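Local coordinates for Mlr3007 protein (Mesorhizobium loti, PDB 3QQM) that probably catalyses the pyridoxal-phosphate-dependent transamination of leucine, isoleucine and valine in branched-chain amino acid biosynthesis, at residues K97-R102 with I216-V221; T155-F161 with A203-G209; R102-T106 with H127-Y132. One frame throughout, in Å; residues are numbered along the deposited sequence. Where two conformers were deposited one is given.

Contact 1: residues K97-R102 with I216-V221; sequences KVWILR and IPAKLV. With EDO (1,2-ethanediol), chain B; EDO (1,2-ethanediol), chain V.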
loop_
_atom_site.group_PDB
_atom_site.type_symbol
_atom_site.label_atom_id
_atom_site.label_comp_id
_atom_site.label_asym_id
_atom_site.label_seq_id
_atom_site.Cartn_x
_atom_site.Cartn_y
_atom_site.Cartn_z
ATOM N N LYS A 97 -0.744 9.607 17.286
ATOM C CA LYS A 97 0.138 10.025 16.207
ATOM C C LYS A 97 -0.635 10.481 14.975
ATOM O O LYS A 97 -1.527 9.784 14.515
ATOM C CB LYS A 97 1.071 8.876 15.825
ATOM C CG LYS A 97 2.140 9.214 14.790
ATOM C CD LYS A 97 3.136 10.267 15.280
ATOM C CE LYS A 97 4.196 10.556 14.227
ATOM N NZ LYS A 97 5.123 11.657 14.601
ATOM N N VAL A 98 -0.304 11.679 14.476
ATOM C CA VAL A 98 -0.911 12.216 13.264
ATOM C C VAL A 98 0.203 12.431 12.254
ATOM O O VAL A 98 1.173 13.107 12.540
ATOM C CB VAL A 98 -1.652 13.549 13.501
ATOM C CG1 VAL A 98 -2.162 14.130 12.160
ATOM C CG2 VAL A 98 -2.812 13.359 14.479
ATOM N N TRP A 99 0.077 11.802 11.094
ATOM C CA TRP A 99 1.045 11.925 9.998
ATOM C C TRP A 99 0.833 13.186 9.162
ATOM O O TRP A 99 -0.305 13.511 8.791
ATOM C CB TRP A 99 0.939 10.694 9.088
ATOM C CG TRP A 99 1.823 9.570 9.470
ATOM C CD1 TRP A 99 2.352 9.314 10.707
ATOM C CD2 TRP A 99 2.122 8.430 8.674
ATOM N NE1 TRP A 99 3.084 8.168 10.679
ATOM C CE2 TRP A 99 2.938 7.583 9.452
ATOM C CE3 TRP A 99 1.834 8.071 7.363
ATOM C CZ2 TRP A 99 3.461 6.409 8.964
ATOM C CZ3 TRP A 99 2.351 6.913 6.876
ATOM C CH2 TRP A 99 3.166 6.085 7.673
ATOM N N ILE A 100 1.941 13.885 8.889
ATOM C CA ILE A 100 1.937 15.089 8.088
ATOM C C ILE A 100 2.107 14.680 6.639
ATOM O O ILE A 100 3.012 13.905 6.319
ATOM C CB ILE A 100 3.112 16.026 8.446
ATOM C CG1 ILE A 100 3.103 16.397 9.938
ATOM C CG2 ILE A 100 3.067 17.294 7.580
ATOM C CD1 ILE A 100 4.281 17.269 10.343
ATOM N N LEU A 101 1.240 15.193 5.767
ATOM C CA LEU A 101 1.310 14.876 4.340
ATOM C C LEU A 101 1.714 16.076 3.543
ATOM O O LEU A 101 1.364 17.196 3.903
ATOM C CB LEU A 101 -0.062 14.429 3.817
ATOM C CG LEU A 101 -0.727 13.311 4.580
ATOM C CD1 LEU A 101 -2.087 13.036 3.991
ATOM C CD2 LEU A 101 0.135 12.069 4.551
ATOM N N ARG A 102 2.415 15.826 2.436
ATOM C CA ARG A 102 2.819 16.858 1.488
ATOM C C ARG A 102 2.600 16.293 0.069
ATOM O O ARG A 102 2.581 15.060 -0.131
ATOM C CB ARG A 102 4.289 17.248 1.643
ATOM C CG ARG A 102 4.708 17.675 3.031
ATOM C CD ARG A 102 4.138 18.975 3.428
ATOM N NE ARG A 102 4.782 20.066 2.693
ATOM C CZ ARG A 102 5.825 20.773 3.138
ATOM N NH1 ARG A 102 6.376 20.526 4.331
ATOM N NH2 ARG A 102 6.320 21.730 2.379
ATOM N N ILE A 216 -4.423 5.705 9.428
ATOM C CA ILE A 216 -3.549 6.597 10.122
ATOM C C ILE A 216 -4.096 8.015 9.964
ATOM O O ILE A 216 -4.213 8.520 8.845
ATOM C CB ILE A 216 -2.148 6.545 9.541
ATOM C CG1 ILE A 216 -1.614 5.099 9.529
ATOM C CG2 ILE A 216 -1.206 7.466 10.335
ATOM C CD1 ILE A 216 -0.364 4.931 8.694
ATOM N N PRO A 217 -4.467 8.656 11.082
ATOM C CA PRO A 217 -4.944 10.030 10.995
ATOM C C PRO A 217 -3.876 10.877 10.348
ATOM O O PRO A 217 -2.715 10.700 10.654
ATOM C CB PRO A 217 -5.131 10.439 12.469
ATOM C CG PRO A 217 -5.275 9.178 13.194
ATOM C CD PRO A 217 -4.434 8.174 12.464
ATOM N N ALA A 218 -4.262 11.799 9.478
ATOM C CA ALA A 218 -3.269 12.606 8.790
ATOM C C ALA A 218 -3.691 14.055 8.642
ATOM O O ALA A 218 -4.877 14.398 8.781
ATOM C CB ALA A 218 -2.966 12.003 7.443
ATOM N N LYS A 219 -2.716 14.909 8.365
ATOM C CA LYS A 219 -2.990 16.317 8.224
ATOM C C LYS A 219 -2.237 16.816 7.019
ATOM O O LYS A 219 -1.062 16.532 6.835
ATOM C CB LYS A 219 -2.575 17.063 9.478
ATOM C CG LYS A 219 -3.241 18.403 9.639
ATOM C CD LYS A 219 -2.845 19.078 10.981
ATOM C CE LYS A 219 -1.438 19.697 10.932
ATOM N NZ LYS A 219 -1.397 20.926 10.061
ATOM N N LEU A 220 -2.932 17.583 6.212
ATOM C CA LEU A 220 -2.396 18.092 4.966
ATOM C C LEU A 220 -1.642 19.379 5.184
ATOM O O LEU A 220 -2.020 20.185 6.018
ATOM C CB LEU A 220 -3.554 18.347 4.020
ATOM C CG LEU A 220 -3.243 18.250 2.549
ATOM C CD1 LEU A 220 -2.875 16.804 2.244
ATOM C CD2 LEU A 220 -4.437 18.697 1.732
ATOM N N VAL A 221 -0.531 19.532 4.476
ATOM C CA VAL A 221 0.285 20.727 4.568
ATOM C C VAL A 221 0.785 21.160 3.202
ATOM O O VAL A 221 0.725 20.407 2.198
ATOM C CB VAL A 221 1.494 20.511 5.441
ATOM C CG1 VAL A 221 2.382 21.756 5.408
ATOM C CG2 VAL A 221 1.060 20.184 6.857
ATOM O OXT VAL A 221 1.290 22.291 3.102
HETATM C C1 EDO B . 8.045 13.141 12.957
HETATM O O1 EDO B . 6.932 12.357 12.505
HETATM C C2 EDO B . 8.339 14.274 11.975
HETATM O O2 EDO B . 7.135 14.948 11.563
HETATM C C1 EDO V . -6.935 14.189 11.106
HETATM O O1 EDO V . -7.579 14.929 10.061
HETATM C C2 EDO V . -7.957 13.350 11.877
HETATM O O2 EDO V . -8.460 12.263 11.078
#
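The carbonyl oxygen of Trp99 accepts the N-H of Lys219 (N to O 2.8 Å), and the CA-H of Ala218 also touches it. This is parallel pairing of strands 99-103 and 214-220, neighbours inside the six-stranded mixed sheet of this class-IV aminotransferase chain. Trp99 N bonds to Pro217 O, and Leu101 N to Lys219 O at 2.9 Å. A weak bond from Val221 N to Leu101 O follows at the C-terminus. Trp99, Leu101, Ala218 and Leu220 put their side chains on one face of the sheet. There Ile216 lies over a face of the indole. Its CD1 sits 3.8 Å from the centroid of the Trp99 six-membered ring, and its CG2 rests near the rim, 3.8 Å from Trp99 CG. Further along, Leu101 CD1 meets Ala218 CB at 3.7 Å, and Leu220 CD1 reaches Leu101 CB. Leu206 and Val208 of strand 205-210 add to this apolar layer. The Arg102 chain is bent at chi2 and chi3 (-70° and -72°) and folds across Val221. Its CD lies 3.7 Å from Val221 CB, and one guanidinium face looks onto Val221 CG1.

Contact 2: residues T155-F161 with A203-G209; sequences TNVFADF and AKALFVG. With EDO (1,2-ethanediol), chain V.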
loop_
_atom_site.group_PDB
_atom_site.type_symbol
_atom_site.label_atom_id
_atom_site.label_comp_id
_atom_site.label_asym_id
_atom_site.label_seq_id
_atom_site.Cartn_x
_atom_site.Cartn_y
_atom_site.Cartn_z
ATOM N N THR A 155 0.696 4.065 0.949
ATOM C CA THR A 155 -0.644 4.059 1.492
ATOM C C THR A 155 -1.664 4.542 0.485
ATOM O O THR A 155 -1.312 5.129 -0.524
ATOM C CB THR A 155 -0.745 5.043 2.674
ATOM O OG1 THR A 155 -0.276 6.325 2.252
ATOM C CG2 THR A 155 0.098 4.608 3.883
ATOM N N ASN A 156 -2.933 4.229 0.761
ATOM C CA ASN A 156 -4.052 4.736 0.007
ATOM C C ASN A 156 -4.613 5.882 0.865
ATOM O O ASN A 156 -4.414 5.895 2.074
ATOM C CB ASN A 156 -5.091 3.659 -0.253
ATOM C CG ASN A 156 -4.648 2.659 -1.324
ATOM O OD1 ASN A 156 -4.506 1.466 -1.058
ATOM N ND2 ASN A 156 -4.397 3.161 -2.541
ATOM N N VAL A 157 -5.308 6.825 0.228
ATOM C CA VAL A 157 -5.853 8.017 0.883
ATOM C C VAL A 157 -7.339 7.884 1.140
ATOM O O VAL A 157 -8.065 7.340 0.329
ATOM C CB VAL A 157 -5.613 9.262 -0.007
ATOM C CG1 VAL A 157 -6.184 10.536 0.652
ATOM C CG2 VAL A 157 -4.130 9.416 -0.302
ATOM N N PHE A 158 -7.788 8.406 2.274
ATOM C CA PHE A 158 -9.186 8.332 2.671
ATOM C C PHE A 158 -9.552 9.664 3.279
ATOM O O PHE A 158 -8.957 10.086 4.298
ATOM C CB PHE A 158 -9.388 7.212 3.681
ATOM C CG PHE A 158 -8.942 5.868 3.180
ATOM C CD1 PHE A 158 -7.640 5.453 3.355
ATOM C CD2 PHE A 158 -9.825 5.027 2.544
ATOM C CE1 PHE A 158 -7.223 4.242 2.902
ATOM C CE2 PHE A 158 -9.422 3.827 2.066
ATOM C CZ PHE A 158 -8.106 3.416 2.252
ATOM N N ALA A 159 -10.522 10.333 2.648
ATOM C CA ALA A 159 -10.939 11.654 3.061
ATOM C C ALA A 159 -12.418 11.704 3.405
ATOM O O ALA A 159 -13.273 11.250 2.635
ATOM C CB ALA A 159 -10.604 12.657 1.967
ATOM N N ASP A 160 -12.704 12.276 4.569
ATOM C CA ASP A 160 -14.059 12.429 5.073
ATOM C C ASP A 160 -14.449 13.871 4.890
ATOM O O ASP A 160 -13.954 14.743 5.608
ATOM C CB ASP A 160 -14.076 12.061 6.541
ATOM C CG ASP A 160 -15.473 12.142 7.173
ATOM O OD1 ASP A 160 -16.424 12.731 6.582
ATOM O OD2 ASP A 160 -15.599 11.584 8.273
ATOM N N PHE A 161 -15.329 14.139 3.925
ATOM C CA PHE A 161 -15.742 15.534 3.655
ATOM C C PHE A 161 -16.876 16.008 4.540
ATOM O O PHE A 161 -17.464 17.059 4.280
ATOM C CB PHE A 161 -16.062 15.745 2.177
ATOM C CG PHE A 161 -14.859 15.570 1.286
ATOM C CD1 PHE A 161 -13.924 16.604 1.149
ATOM C CD2 PHE A 161 -14.641 14.379 0.605
ATOM C CE1 PHE A 161 -12.809 16.449 0.353
ATOM C CE2 PHE A 161 -13.514 14.224 -0.212
ATOM C CZ PHE A 161 -12.599 15.252 -0.334
ATOM N N ALA A 203 -11.436 18.706 3.721
ATOM C CA ALA A 203 -11.817 17.474 4.399
ATOM C C ALA A 203 -11.923 17.711 5.906
ATOM O O ALA A 203 -11.064 18.345 6.503
ATOM C CB ALA A 203 -10.823 16.390 4.115
ATOM N N LYS A 204 -13.000 17.216 6.509
ATOM C CA LYS A 204 -13.204 17.343 7.947
ATOM C C LYS A 204 -12.291 16.360 8.693
ATOM O O LYS A 204 -11.930 16.587 9.844
ATOM C CB LYS A 204 -14.650 17.044 8.303
ATOM C CG LYS A 204 -15.657 17.952 7.697
ATOM C CD LYS A 204 -15.544 19.346 8.268
ATOM C CE LYS A 204 -16.587 20.260 7.672
ATOM N NZ LYS A 204 -16.497 21.647 8.241
ATOM N N ALA A 205 -11.992 15.236 8.055
ATOM C CA ALA A 205 -11.087 14.224 8.621
ATOM C C ALA A 205 -10.328 13.602 7.445
ATOM O O ALA A 205 -10.851 13.506 6.324
ATOM C CB ALA A 205 -11.835 13.181 9.421
ATOM N N LEU A 206 -9.078 13.244 7.684
ATOM C CA LEU A 206 -8.252 12.709 6.650
ATOM C C LEU A 206 -7.393 11.617 7.211
ATOM O O LEU A 206 -6.948 11.701 8.363
ATOM C CB LEU A 206 -7.383 13.834 6.088
ATOM C CG LEU A 206 -6.430 13.486 4.956
ATOM C CD1 LEU A 206 -7.179 12.915 3.765
ATOM C CD2 LEU A 206 -5.644 14.722 4.557
ATOM N N PHE A 207 -7.187 10.577 6.406
ATOM C CA PHE A 207 -6.370 9.452 6.782
ATOM C C PHE A 207 -5.609 8.924 5.592
ATOM O O PHE A 207 -5.973 9.166 4.448
ATOM C CB PHE A 207 -7.232 8.255 7.250
ATOM C CG PHE A 207 -8.210 8.573 8.342
ATOM C CD1 PHE A 207 -9.460 9.027 8.044
ATOM C CD2 PHE A 207 -7.891 8.339 9.674
ATOM C CE1 PHE A 207 -10.364 9.295 9.051
ATOM C CE2 PHE A 207 -8.787 8.607 10.694
ATOM C CZ PHE A 207 -10.018 9.078 10.387
ATOM N N VAL A 208 -4.549 8.183 5.878
ATOM C CA VAL A 208 -3.820 7.431 4.860
ATOM C C VAL A 208 -3.754 6.069 5.503
ATOM O O VAL A 208 -3.818 5.963 6.725
ATOM C CB VAL A 208 -2.432 7.986 4.496
ATOM C CG1 VAL A 208 -2.585 9.280 3.659
ATOM C CG2 VAL A 208 -1.554 8.196 5.734
ATOM N N GLY A 209 -3.703 5.012 4.720
ATOM C CA GLY A 209 -3.624 3.690 5.335
ATOM C C GLY A 209 -3.150 2.584 4.446
ATOM O O GLY A 209 -3.037 2.756 3.221
HETATM C C1 EDO V . -6.935 14.189 11.106
HETATM O O1 EDO V . -7.579 14.929 10.061
HETATM C C2 EDO V . -7.957 13.350 11.877
HETATM O O2 EDO V . -8.460 12.263 11.078
#
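Phe158 lies beside Gly209, and its CE1 comes to 4.0 Å from Gly209 N. Gly209 N lies at the edge of the ring, near its plane. CG is anti to the carbonyl carbon (chi1 -57°), which lays the ring along the second strand toward this glycine. Leu166, Thr168, Arg181 and Leu184 also touch the ring. Phe158 and Phe207 form a hydrogen-bonded pair, with Phe207 N 2.8 Å from Phe158 O. Gly209 is held by both backbone atoms. Its N bonds to Asn156 O, and its O receives Asn156 N. The pairing is antiparallel, strand 156-160 against strand 205-210, and the latter passes on to strand 214-220 in the same mixed sheet. Strand 156-160 also bonds through Ala159 to Ala167 of strand 166-169.

At the other end Asp160 N gives a straight bond to Ala205 O (2.8 Å, 167° at the hydrogen). Asp160 O takes Ala205 N, and more weakly Lys204 N. Two residues thus face one, a classic beta bulge. Asp160 CB meets Ala205 CB at 3.8 Å, while its OD1 turns to the N-H groups of Gly162 and Gly164. On the opposite face of the sheet, Leu206 CD1 touches Phe158 O and meets Ala159 CB at 3.9 Å. Thr155 sits just before the strand. Its OG1 packs on Val208 CB at 3.5 Å and is hydrogen-bonded to Glu139 OE2. A valine here would probably leave Glu139 OE2 without this hydroxyl partner. Thr155 CG2 lies 3.7 Å from Gly209 O.

Contact 3: residues R102-T106 with H127-Y132; sequences RLART and HARSEY. With EDO (1,2-ethanediol), chain T.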
loop_
_atom_site.group_PDB
_atom_site.type_symbol
_atom_site.label_atom_id
_atom_site.label_comp_id
_atom_site.label_asym_id
_atom_site.label_seq_id
_atom_site.Cartn_x
_atom_site.Cartn_y
_atom_site.Cartn_z
ATOM N N ARG A 102 2.415 15.826 2.436
ATOM C CA ARG A 102 2.819 16.858 1.488
ATOM C C ARG A 102 2.600 16.293 0.069
ATOM O O ARG A 102 2.581 15.060 -0.131
ATOM C CB ARG A 102 4.289 17.248 1.643
ATOM C CG ARG A 102 4.708 17.675 3.031
ATOM C CD ARG A 102 4.138 18.975 3.428
ATOM N NE ARG A 102 4.782 20.066 2.693
ATOM C CZ ARG A 102 5.825 20.773 3.138
ATOM N NH1 ARG A 102 6.376 20.526 4.331
ATOM N NH2 ARG A 102 6.320 21.730 2.379
ATOM N N LEU A 103 2.469 17.191 -0.906
ATOM C CA LEU A 103 2.264 16.812 -2.295
ATOM C C LEU A 103 3.567 16.786 -3.068
ATOM O O LEU A 103 4.323 17.773 -3.091
ATOM C CB LEU A 103 1.336 17.806 -2.981
ATOM C CG LEU A 103 1.022 17.596 -4.466
ATOM C CD1 LEU A 103 0.225 16.321 -4.688
ATOM C CD2 LEU A 103 0.258 18.814 -4.991
ATOM N N ALA A 104 3.834 15.658 -3.700
ATOM C CA ALA A 104 5.018 15.531 -4.511
ATOM C C ALA A 104 4.763 16.171 -5.853
ATOM O O ALA A 104 3.622 16.241 -6.295
ATOM C CB ALA A 104 5.369 14.047 -4.741
ATOM N N ARG A 105 5.828 16.648 -6.485
ATOM C CA ARG A 105 5.732 17.211 -7.836
ATOM C C ARG A 105 5.759 16.023 -8.784
ATOM O O ARG A 105 5.290 16.101 -9.898
ATOM C CB ARG A 105 6.875 18.192 -8.183
ATOM C CG ARG A 105 8.233 17.548 -8.378
ATOM C CD ARG A 105 9.251 18.518 -8.979
ATOM N NE ARG A 105 9.564 19.655 -8.119
ATOM C CZ ARG A 105 10.522 19.646 -7.191
ATOM N NH1 ARG A 105 11.239 18.539 -6.977
ATOM N NH2 ARG A 105 10.745 20.735 -6.455
ATOM N N THR A 106 6.294 14.906 -8.297
ATOM C CA THR A 106 6.355 13.657 -9.049
ATOM C C THR A 106 4.928 13.238 -9.368
ATOM O O THR A 106 4.144 13.045 -8.465
ATOM C CB THR A 106 6.943 12.513 -8.184
ATOM O OG1 THR A 106 8.257 12.866 -7.759
ATOM C CG2 THR A 106 6.978 11.186 -8.954
ATOM N N HIS A 127 11.161 8.268 -5.823
ATOM C CA HIS A 127 11.508 9.640 -6.190
ATOM C C HIS A 127 10.632 10.654 -5.411
ATOM O O HIS A 127 11.143 11.663 -4.916
ATOM C CB HIS A 127 11.396 9.866 -7.708
ATOM C CG HIS A 127 11.839 11.221 -8.138
ATOM N ND1 HIS A 127 10.965 12.282 -8.268
ATOM C CD2 HIS A 127 13.074 11.711 -8.412
ATOM C CE1 HIS A 127 11.640 13.363 -8.618
ATOM N NE2 HIS A 127 12.921 13.044 -8.718
ATOM N N ALA A 128 9.340 10.346 -5.278
ATOM C CA ALA A 128 8.409 11.211 -4.562
ATOM C C ALA A 128 8.840 11.313 -3.122
ATOM O O ALA A 128 8.915 12.400 -2.574
ATOM C CB ALA A 128 6.956 10.693 -4.661
ATOM N N ARG A 129 9.159 10.172 -2.525
ATOM C CA ARG A 129 9.611 10.119 -1.137
ATOM C C ARG A 129 10.902 10.943 -0.929
ATOM O O ARG A 129 11.043 11.637 0.075
ATOM C CB ARG A 129 9.831 8.664 -0.746
ATOM C CG ARG A 129 10.296 8.359 0.710
ATOM C CD ARG A 129 9.327 8.857 1.790
ATOM N NE ARG A 129 9.550 10.242 2.162
ATOM C CZ ARG A 129 8.994 10.839 3.219
ATOM N NH1 ARG A 129 8.136 10.195 3.998
ATOM N NH2 ARG A 129 9.294 12.103 3.493
ATOM N N SER A 130 11.801 10.928 -1.906
ATOM C CA SER A 130 13.050 11.663 -1.775
ATOM C C SER A 130 12.874 13.200 -1.852
ATOM O O SER A 130 13.782 13.935 -1.529
ATOM C CB SER A 130 14.054 11.207 -2.842
ATOM O OG SER A 130 13.705 11.744 -4.108
ATOM N N GLU A 131 11.708 13.670 -2.271
ATOM C CA GLU A 131 11.460 15.098 -2.356
ATOM C C GLU A 131 11.353 15.787 -1.000
ATOM O O GLU A 131 11.551 16.990 -0.924
ATOM C CB GLU A 131 10.154 15.386 -3.096
ATOM C CG GLU A 131 10.119 14.892 -4.518
ATOM C CD GLU A 131 8.858 15.323 -5.254
ATOM O OE1 GLU A 131 8.348 16.424 -4.954
ATOM O OE2 GLU A 131 8.400 14.579 -6.149
ATOM N N TYR A 132 11.001 15.029 0.041
ATOM C CA TYR A 132 10.817 15.575 1.367
ATOM C C TYR A 132 11.516 14.784 2.464
ATOM O O TYR A 132 11.593 13.560 2.399
ATOM C CB TYR A 132 9.330 15.587 1.704
ATOM C CG TYR A 132 8.492 16.462 0.817
ATOM C CD1 TYR A 132 8.509 17.818 0.965
ATOM C CD2 TYR A 132 7.635 15.922 -0.131
ATOM C CE1 TYR A 132 7.750 18.633 0.171
ATOM C CE2 TYR A 132 6.869 16.738 -0.929
ATOM C CZ TYR A 132 6.933 18.096 -0.761
ATOM O OH TYR A 132 6.180 18.932 -1.535
HETATM C C1 EDO T . 7.698 5.681 4.096
HETATM O O1 EDO T . 9.082 6.035 4.073
HETATM C C2 EDO T . 6.877 6.862 4.614
HETATM O O2 EDO T . 6.441 7.701 3.547
#
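The Tyr132 ring overlaps the start of the Arg102 side chain. Arg102 CB lies over one ring face, 3.8 Å from the centroid, in a CH-pi contact. The bent arginine then brings its guanidinium past Tyr132 CE1, with the two planes 44° apart. Tyr132 OH bonds to Leu103 O at 2.7 Å. That oxygen lies in the ring plane, but the hydroxyl stands above the carbonyl plane, so the bond is not made on a lone pair.

Glu131 grips the backbone at Arg105 and Thr106. Its OE1 accepts Arg105 N at 3.0 Å in a nearly straight bond (172°), and its OE2 accepts Thr106 N, also at 3.0 Å. Both oxygens use their syn lone pairs, so two successive backbone N-H groups hold the carboxylate as in a clamp. The chain is extended beyond CG (chi2 -174°), which carries the carboxylate out to them. These donors would probably help to keep it ionised. Thr106 OG1 is modelled very close to Glu131 OE2, a separation too short to be taken literally. The same hydroxyl receives His127 ND1 at 2.8 Å, in the plane of the imidazole. Next to the carboxylate, Ala104 CB meets Ala128 CB at 3.7 Å.

The contact joins strand 99-103 and the residues that follow it to helix 123-130 and the residues after it. Strand 139-143 lies against both: Ala104 and Tyr132 touch Val140, Ala128 touches Leu142, and the Ala104 backbone bonds to Leu141.

In the fold
Contacts 1 and 2 are strand pairings in one mixed sheet, parallel in the first and antiparallel in the second. They meet where strands 205-210 and 214-220 pair, through probable hydrogen bonds from Ile216 N to Val208 O and from Ala218 N to Leu206 O. Contact 2 is the more buried, with eight of its fourteen residues inside. Contact 1 has a buried face but runs out to the exposed C-terminus. Contact 3 lies nearer the surface, with two of its nine touching residues buried. It shares Arg102 and strand 99-103 with contact 1, yet ties the strand to helix 123-130 and the residues just after it. It relies on side chains gripping backbone groups, whereas contacts 1 and 2 rest mainly on backbone pairing.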